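Local coordinates for DNA damage response protein Rtt109, putative (Neosartorya fumigata, PDB 5ZB9), which probably transfers the acetyl group of acetyl-CoA to histone lysines, as a histone H3K56 acetyltransferase linked to the DNA damage response, at residues I61-N64 with E68-V71; C254-F259 with R266-L271. One frame throughout, in Å; residues are numbered along the deposited sequence.

How the contacts relate
Along the chain the two contacts come in series, contact 1 closing before contact 2 opens, so they neither nest nor cross. Contact 1 brings residues 61-64 against 68-71 and closes the loop of the hairpin formed by antiparallel strands 50-61 and 71-82, within the large mixed sheet and beside helix 439-457. Much later, contact 2 closes a loop of another kind: residues 254-259, in an irregular connection after helix 241-244, are folded back onto residues 266-271 of helix 266-272, which in turn packs beside helix 297-304. The centres of contact 1 and contact 2 are about 42 Å apart. The two lie on opposite sides of the chain's centre and do not touch.

Contact 1 (I61-N64 with E68-V71)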
ATOM      1  N   ILE A  61     -11.163 -11.663  16.455  1.00 25.01           N
ATOM      2  CA  ILE A  61     -10.948 -12.784  17.340  1.00 32.96           C
ATOM      3  C   ILE A  61     -12.216 -13.056  18.135  1.00 32.44           C
ATOM      4  O   ILE A  61     -13.062 -12.177  18.283  1.00 39.12           O
ATOM      5  CB  ILE A  61      -9.791 -12.523  18.301  1.00 36.30           C
ATOM      6  CG1 ILE A  61     -10.064 -11.251  19.102  1.00 35.85           C
ATOM      7  CG2 ILE A  61      -8.493 -12.412  17.533  1.00 32.09           C
ATOM      8  CD1 ILE A  61      -9.086 -11.015  20.209  1.00 43.99           C
ATOM      9  N   SER A  62     -12.342 -14.278  18.633  1.00 39.86           N
ATOM     10  CA  SER A  62     -13.430 -14.638  19.538  1.00 51.23           C
ATOM     11  C   SER A  62     -12.902 -14.729  20.969  1.00 55.04           C
ATOM     12  O   SER A  62     -12.176 -15.669  21.295  1.00 59.74           O
ATOM     13  CB  SER A  62     -14.069 -15.971  19.121  1.00 52.72           C
ATOM     14  OG  SER A  62     -14.542 -15.933  17.779  1.00 51.78           O
ATOM     15  N   PRO A  63     -13.259 -13.754  21.826  1.00 55.25           N
ATOM     16  CA  PRO A  63     -12.797 -13.752  23.223  1.00 64.21           C
ATOM     17  C   PRO A  63     -13.184 -15.040  23.965  1.00 72.15           C
ATOM     18  O   PRO A  63     -12.489 -15.459  24.894  1.00 74.48           O
ATOM     19  CB  PRO A  63     -13.502 -12.537  23.833  1.00 56.82           C
ATOM     20  CG  PRO A  63     -13.879 -11.682  22.671  1.00 48.36           C
ATOM     21  CD  PRO A  63     -14.162 -12.625  21.542  1.00 46.37           C
ATOM     22  N   ASN A  64     -14.286 -15.654  23.550  1.00 67.28           N
ATOM     23  CA  ASN A  64     -14.645 -16.988  24.014  1.00 73.05           C
ATOM     24  C   ASN A  64     -15.046 -17.871  22.844  1.00 76.50           C
ATOM     25  O   ASN A  64     -15.986 -17.554  22.109  1.00 77.68           O
ATOM     26  CB  ASN A  64     -15.777 -16.925  25.035  1.00 72.95           C
ATOM     27  CG  ASN A  64     -15.411 -16.116  26.252  1.00 75.28           C
ATOM     28  OD1 ASN A  64     -14.573 -16.531  27.056  1.00 82.36           O
ATOM     29  ND2 ASN A  64     -16.034 -14.951  26.400  1.00 73.06           N
ATOM     30  N   GLU A  68     -20.748 -16.803  19.447  1.00 66.53           N
ATOM     31  CA  GLU A  68     -20.877 -15.941  18.278  1.00 64.18           C
ATOM     32  C   GLU A  68     -20.032 -14.680  18.437  1.00 65.05           C
ATOM     33  O   GLU A  68     -19.756 -13.977  17.461  1.00 62.55           O
ATOM     34  CB  GLU A  68     -22.346 -15.570  18.054  1.00 64.29           C
ATOM     35  CG  GLU A  68     -22.671 -15.072  16.656  1.00 67.40           C
ATOM     36  CD  GLU A  68     -24.158 -14.805  16.465  1.00 75.27           C
ATOM     37  OE1 GLU A  68     -24.912 -14.863  17.464  1.00 74.82           O
ATOM     38  OE2 GLU A  68     -24.571 -14.538  15.313  1.00 75.81           O
ATOM     39  N   SER A  69     -19.620 -14.417  19.676  1.00 59.28           N
ATOM     40  CA  SER A  69     -18.872 -13.215  20.031  1.00 55.43           C
ATOM     41  C   SER A  69     -17.559 -13.073  19.258  1.00 48.04           C
ATOM     42  O   SER A  69     -16.611 -13.830  19.468  1.00 46.33           O
ATOM     43  CB  SER A  69     -18.591 -13.206  21.536  1.00 51.48           C
ATOM     44  OG  SER A  69     -17.844 -14.351  21.922  1.00 67.55           O
ATOM     45  N   GLU A  70     -17.526 -12.103  18.354  1.00 36.49           N
ATOM     46  CA  GLU A  70     -16.295 -11.711  17.689  1.00 38.60           C
ATOM     47  C   GLU A  70     -15.972 -10.266  18.032  1.00 37.90           C
ATOM     48  O   GLU A  70     -16.880  -9.457  18.228  1.00 35.24           O
ATOM     49  CB  GLU A  70     -16.413 -11.859  16.170  1.00 35.44           C
ATOM     50  CG  GLU A  70     -16.423 -13.281  15.653  1.00 32.80           C
ATOM     51  CD  GLU A  70     -16.517 -13.333  14.136  1.00 45.72           C
ATOM     52  OE1 GLU A  70     -15.966 -12.424  13.473  1.00 44.25           O
ATOM     53  OE2 GLU A  70     -17.157 -14.272  13.606  1.00 47.23           O
ATOM     54  N   VAL A  71     -14.688  -9.927  18.104  1.00 34.93           N
ATOM     55  CA  VAL A  71     -14.323  -8.515  18.075  1.00 27.18           C
ATOM     56  C   VAL A  71     -13.215  -8.265  17.051  1.00 28.96           C
ATOM     57  O   VAL A  71     -12.185  -8.946  17.031  1.00 29.18           O
ATOM     58  CB  VAL A  71     -13.903  -7.986  19.471  1.00 28.12           C
ATOM     59  CG1 VAL A  71     -12.663  -8.691  20.002  1.00 26.82           C
ATOM     60  CG2 VAL A  71     -13.701  -6.483  19.421  1.00 24.89           C
TER
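Ile-61 and Val-71 form the last antiparallel hydrogen-bonded pair of the hairpin joining strands 50-61 and 71-82. Ile-61 N donates to Val-71 O at 3.0 Å, reaching it 34° out of the carbonyl plane, whereas Val-71 N meets Ile-61 O at 2.8 Å almost head-on, with a C=O...N angle of 167°. Their side chains lie side by side on one sheet face. Ile-61 CG1 sits between its own backbone N and carbonyl carbon (chi1 57°), which brings it within 3.8 Å of Val-71 CG1. The CA-H of Glu-70 also approaches Ile-61 O, a second, weaker contact to that carbonyl.

Past this pair the chain is loop, yet the backbones come closest here, Ser-62 CA lying 4.5 Å from Glu-70 CA. Ser-62 CA lies 3.3 Å from Ser-69 O as a CA-H...O contact, and Ser-62 OG makes at most a weak hydrogen bond to the same oxygen. Pro-63 brings CD to 3.4 Å from Ser-69 O, while its ring passes Val-71 at a slant, Pro-63 CG 4.2 Å from Val-71 CG1. Asn-64 O lies 3.7 Å from Ser-69 OG, not a hydrogen bond; that hydroxyl has a weak bond to Glu-67.

Glu-70 sends its carboxylate to Arg-26, Arg-465 and Ser-60, which would probably stabilise its charge. Two backbone bonds thus fasten the turn's base, while Ser-69 O meets chiefly C-H groups.

Contact 2 (C254-F259 with R266-L271); sequences CLVPRF and RFLIDL
A loop-to-helix packing in the histone acetyltransferase fold joins residues 254-259 to helix 266-272, and Leu-268, in the first turn of that helix, makes the helix side of the contact. The contact is buried, has no hydrogen bond between the segments, and lies away from the CoA-binding residues. Leu-268 points toward the loop and sets its CD1 methyl between Val-256 and Arg-258.

Val-256 also points toward the helix. Its CG1, anti to the backbone N (chi1 -176°), comes within 3.8 Å of Leu-268 CD1, and the two side chains meet at a slant. Leu-297 and Phe-300 of helix 297-304 continue this apolar patch: Leu-297 touches Val-256 and Phe-300 touches Leu-268. Trp-291, from a loop, also packs on Leu-268.

Arg-258 supplies the other wall. With CG turned beside its backbone N (chi1 -64°) and the chain extended as far as NE, the residue passes across the leucine: the aliphatic stem meets the methyl first, then the flat end lies against the base of the same side chain. Leu-268 therefore packs both on hydrocarbon and on one guanidinium face.

The polar end of Arg-258 is held by other partners. NH1 forms a salt bridge with OD2 of Asp-272, at the end of the same helix, and NH2 donates to the carbonyl oxygen of Arg-253, just before the loop segment. These two bonds would limit rotation of the planar group and keep its face turned to the leucine. Leu-268 CB stands 3.8 Å above the guanidinium plane, offset toward its rim, and Leu-268 CD1 approaches Arg-258 CG to 3.6 Å.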
ATOM      1  N   CYS A 254       4.192  15.366 -13.328  1.00 25.67           N
ATOM      2  CA  CYS A 254       3.842  14.116 -14.000  1.00 30.58           C
ATOM      3  C   CYS A 254       4.609  12.925 -13.444  1.00 29.50           C
ATOM      4  O   CYS A 254       4.327  11.780 -13.794  1.00 31.48           O
ATOM      5  CB  CYS A 254       4.118  14.216 -15.506  1.00 35.36           C
ATOM      6  SG  CYS A 254       3.395  15.643 -16.342  1.00 37.71           S
ATOM      7  N   LEU A 255       5.586  13.200 -12.589  1.00 26.96           N
ATOM      8  CA  LEU A 255       6.545  12.186 -12.183  1.00 26.99           C
ATOM      9  C   LEU A 255       6.234  11.555 -10.825  1.00 29.72           C
ATOM     10  O   LEU A 255       6.894  10.605 -10.429  1.00 27.04           O
ATOM     11  CB  LEU A 255       7.947  12.792 -12.167  1.00 29.58           C
ATOM     12  CG  LEU A 255       8.348  13.447 -13.493  1.00 34.51           C
ATOM     13  CD1 LEU A 255       9.785  13.953 -13.449  1.00 30.41           C
ATOM     14  CD2 LEU A 255       8.141  12.485 -14.659  1.00 32.12           C
ATOM     15  N   VAL A 256       5.234  12.087 -10.123  1.00 30.20           N
ATOM     16  CA  VAL A 256       4.861  11.615  -8.784  1.00 27.14           C
ATOM     17  C   VAL A 256       3.446  11.029  -8.755  1.00 26.71           C
ATOM     18  O   VAL A 256       2.516  11.634  -9.275  1.00 29.13           O
ATOM     19  CB  VAL A 256       4.944  12.758  -7.763  1.00 25.35           C
ATOM     20  CG1 VAL A 256       4.646  12.251  -6.366  1.00 22.02           C
ATOM     21  CG2 VAL A 256       6.312  13.412  -7.816  1.00 22.86           C
ATOM     22  N   PRO A 257       3.271   9.847  -8.147  1.00 27.37           N
ATOM     23  CA  PRO A 257       1.929   9.252  -8.189  1.00 25.46           C
ATOM     24  C   PRO A 257       0.955   9.915  -7.214  1.00 25.43           C
ATOM     25  O   PRO A 257       1.353  10.324  -6.131  1.00 27.37           O
ATOM     26  CB  PRO A 257       2.186   7.794  -7.804  1.00 26.96           C
ATOM     27  CG  PRO A 257       3.405   7.849  -6.944  1.00 22.02           C
ATOM     28  CD  PRO A 257       4.249   8.975  -7.469  1.00 22.68           C
ATOM     29  N   ARG A 258      -0.311  10.012  -7.600  1.00 26.21           N
ATOM     30  CA  ARG A 258      -1.310  10.698  -6.785  1.00 26.38           C
ATOM     31  C   ARG A 258      -2.299   9.730  -6.124  1.00 25.54           C
ATOM     32  O   ARG A 258      -3.271   9.305  -6.737  1.00 29.69           O
ATOM     33  CB  ARG A 258      -2.050  11.725  -7.645  1.00 28.32           C
ATOM     34  CG  ARG A 258      -1.134  12.837  -8.153  1.00 26.67           C
ATOM     35  CD  ARG A 258      -1.583  13.418  -9.484  1.00 30.69           C
ATOM     36  NE  ARG A 258      -0.645  14.427  -9.980  1.00 27.90           N
ATOM     37  CZ  ARG A 258      -0.796  15.738  -9.809  1.00 26.48           C
ATOM     38  NH1 ARG A 258      -1.853  16.211  -9.159  1.00 23.94           N
ATOM     39  NH2 ARG A 258       0.112  16.577 -10.287  1.00 22.86           N
ATOM     40  N   PHE A 259      -2.032   9.392  -4.865  1.00 27.54           N
ATOM     41  CA  PHE A 259      -2.861   8.464  -4.097  1.00 25.11           C
ATOM     42  C   PHE A 259      -3.835   9.217  -3.188  1.00 25.67           C
ATOM     43  O   PHE A 259      -3.584  10.373  -2.842  1.00 26.68           O
ATOM     44  CB  PHE A 259      -1.974   7.538  -3.252  1.00 26.03           C
ATOM     45  CG  PHE A 259      -1.097   6.629  -4.058  1.00 22.80           C
ATOM     46  CD1 PHE A 259      -1.643   5.576  -4.781  1.00 24.69           C
ATOM     47  CD2 PHE A 259       0.277   6.814  -4.084  1.00 22.69           C
ATOM     48  CE1 PHE A 259      -0.837   4.730  -5.526  1.00 22.08           C
ATOM     49  CE2 PHE A 259       1.095   5.967  -4.825  1.00 23.46           C
ATOM     50  CZ  PHE A 259       0.535   4.923  -5.548  1.00 23.28           C
ATOM     51  N   ARG A 266      -1.468  16.078  -1.593  1.00 27.02           N
ATOM     52  CA  ARG A 266      -1.975  17.339  -1.072  1.00 26.99           C
ATOM     53  C   ARG A 266      -1.087  18.481  -1.553  1.00 28.99           C
ATOM     54  O   ARG A 266      -1.570  19.533  -1.966  1.00 31.06           O
ATOM     55  CB  ARG A 266      -2.033  17.298   0.457  1.00 28.79           C
ATOM     56  CG  ARG A 266      -2.979  18.304   1.089  1.00 39.03           C
ATOM     57  CD  ARG A 266      -3.058  18.158   2.621  1.00 39.09           C
ATOM     58  NE  ARG A 266      -1.866  18.666   3.311  1.00 42.77           N
ATOM     59  CZ  ARG A 266      -1.601  19.959   3.503  1.00 42.65           C
ATOM     60  NH1 ARG A 266      -2.439  20.881   3.046  1.00 47.86           N
ATOM     61  NH2 ARG A 266      -0.497  20.336   4.139  1.00 30.71           N
ATOM     62  N   PHE A 267       0.219  18.245  -1.509  1.00 27.10           N
ATOM     63  CA  PHE A 267       1.212  19.194  -1.984  1.00 27.13           C
ATOM     64  C   PHE A 267       1.119  19.361  -3.499  1.00 27.44           C
ATOM     65  O   PHE A 267       1.131  20.483  -3.999  1.00 26.00           O
ATOM     66  CB  PHE A 267       2.614  18.723  -1.582  1.00 25.64           C
ATOM     67  CG  PHE A 267       3.694  19.741  -1.810  1.00 23.64           C
ATOM     68  CD1 PHE A 267       3.401  21.094  -1.852  1.00 27.86           C
ATOM     69  CD2 PHE A 267       5.012  19.339  -1.984  1.00 23.96           C
ATOM     70  CE1 PHE A 267       4.406  22.030  -2.057  1.00 24.93           C
ATOM     71  CE2 PHE A 267       6.023  20.271  -2.193  1.00 26.35           C
ATOM     72  CZ  PHE A 267       5.718  21.616  -2.232  1.00 23.63           C
ATOM     73  N   LEU A 268       1.038  18.243  -4.221  1.00 25.23           N
ATOM     74  CA  LEU A 268       0.934  18.273  -5.679  1.00 29.87           C
ATOM     75  C   LEU A 268      -0.253  19.127  -6.140  1.00 27.23           C
ATOM     76  O   LEU A 268      -0.176  19.853  -7.130  1.00 25.12           O
ATOM     77  CB  LEU A 268       0.798  16.856  -6.242  1.00 21.26           C
ATOM     78  CG  LEU A 268       2.059  15.996  -6.278  1.00 22.90           C
ATOM     79  CD1 LEU A 268       1.717  14.615  -6.788  1.00 24.95           C
ATOM     80  CD2 LEU A 268       3.128  16.616  -7.151  1.00 18.06           C
ATOM     81  N   ILE A 269      -1.345  19.039  -5.396  1.00 22.10           N
ATOM     82  CA  ILE A 269      -2.566  19.739  -5.743  1.00 29.66           C
ATOM     83  C   ILE A 269      -2.415  21.247  -5.501  1.00 33.01           C
ATOM     84  O   ILE A 269      -2.881  22.052  -6.310  1.00 33.39           O
ATOM     85  CB  ILE A 269      -3.753  19.143  -4.959  1.00 31.98           C
ATOM     86  CG1 ILE A 269      -4.141  17.798  -5.585  1.00 31.45           C
ATOM     87  CG2 ILE A 269      -4.944  20.093  -4.927  1.00 28.72           C
ATOM     88  CD1 ILE A 269      -5.062  16.962  -4.723  1.00 30.25           C
ATOM     89  N   ASP A 270      -1.733  21.619  -4.419  1.00 25.96           N
ATOM     90  CA  ASP A 270      -1.412  23.015  -4.143  1.00 26.49           C
ATOM     91  C   ASP A 270      -0.497  23.607  -5.197  1.00 30.59           C
ATOM     92  O   ASP A 270      -0.658  24.762  -5.596  1.00 32.28           O
ATOM     93  CB  ASP A 270      -0.750  23.164  -2.774  1.00 24.98           C
ATOM     94  CG  ASP A 270      -1.737  23.076  -1.643  1.00 33.40           C
ATOM     95  OD1 ASP A 270      -2.921  22.798  -1.918  1.00 38.54           O
ATOM     96  OD2 ASP A 270      -1.331  23.276  -0.476  1.00 39.39           O
ATOM     97  N   LEU A 271       0.484  22.825  -5.625  1.00 27.57           N
ATOM     98  CA  LEU A 271       1.404  23.288  -6.648  1.00 29.33           C
ATOM     99  C   LEU A 271       0.673  23.405  -7.987  1.00 32.56           C
ATOM    100  O   LEU A 271       0.880  24.365  -8.719  1.00 32.51           O
ATOM    101  CB  LEU A 271       2.604  22.353  -6.768  1.00 27.10           C
ATOM    102  CG  LEU A 271       3.559  22.272  -5.581  1.00 29.84           C
ATOM    103  CD1 LEU A 271       4.446  21.048  -5.715  1.00 27.01           C
ATOM    104  CD2 LEU A 271       4.399  23.533  -5.477  1.00 27.84           C
TER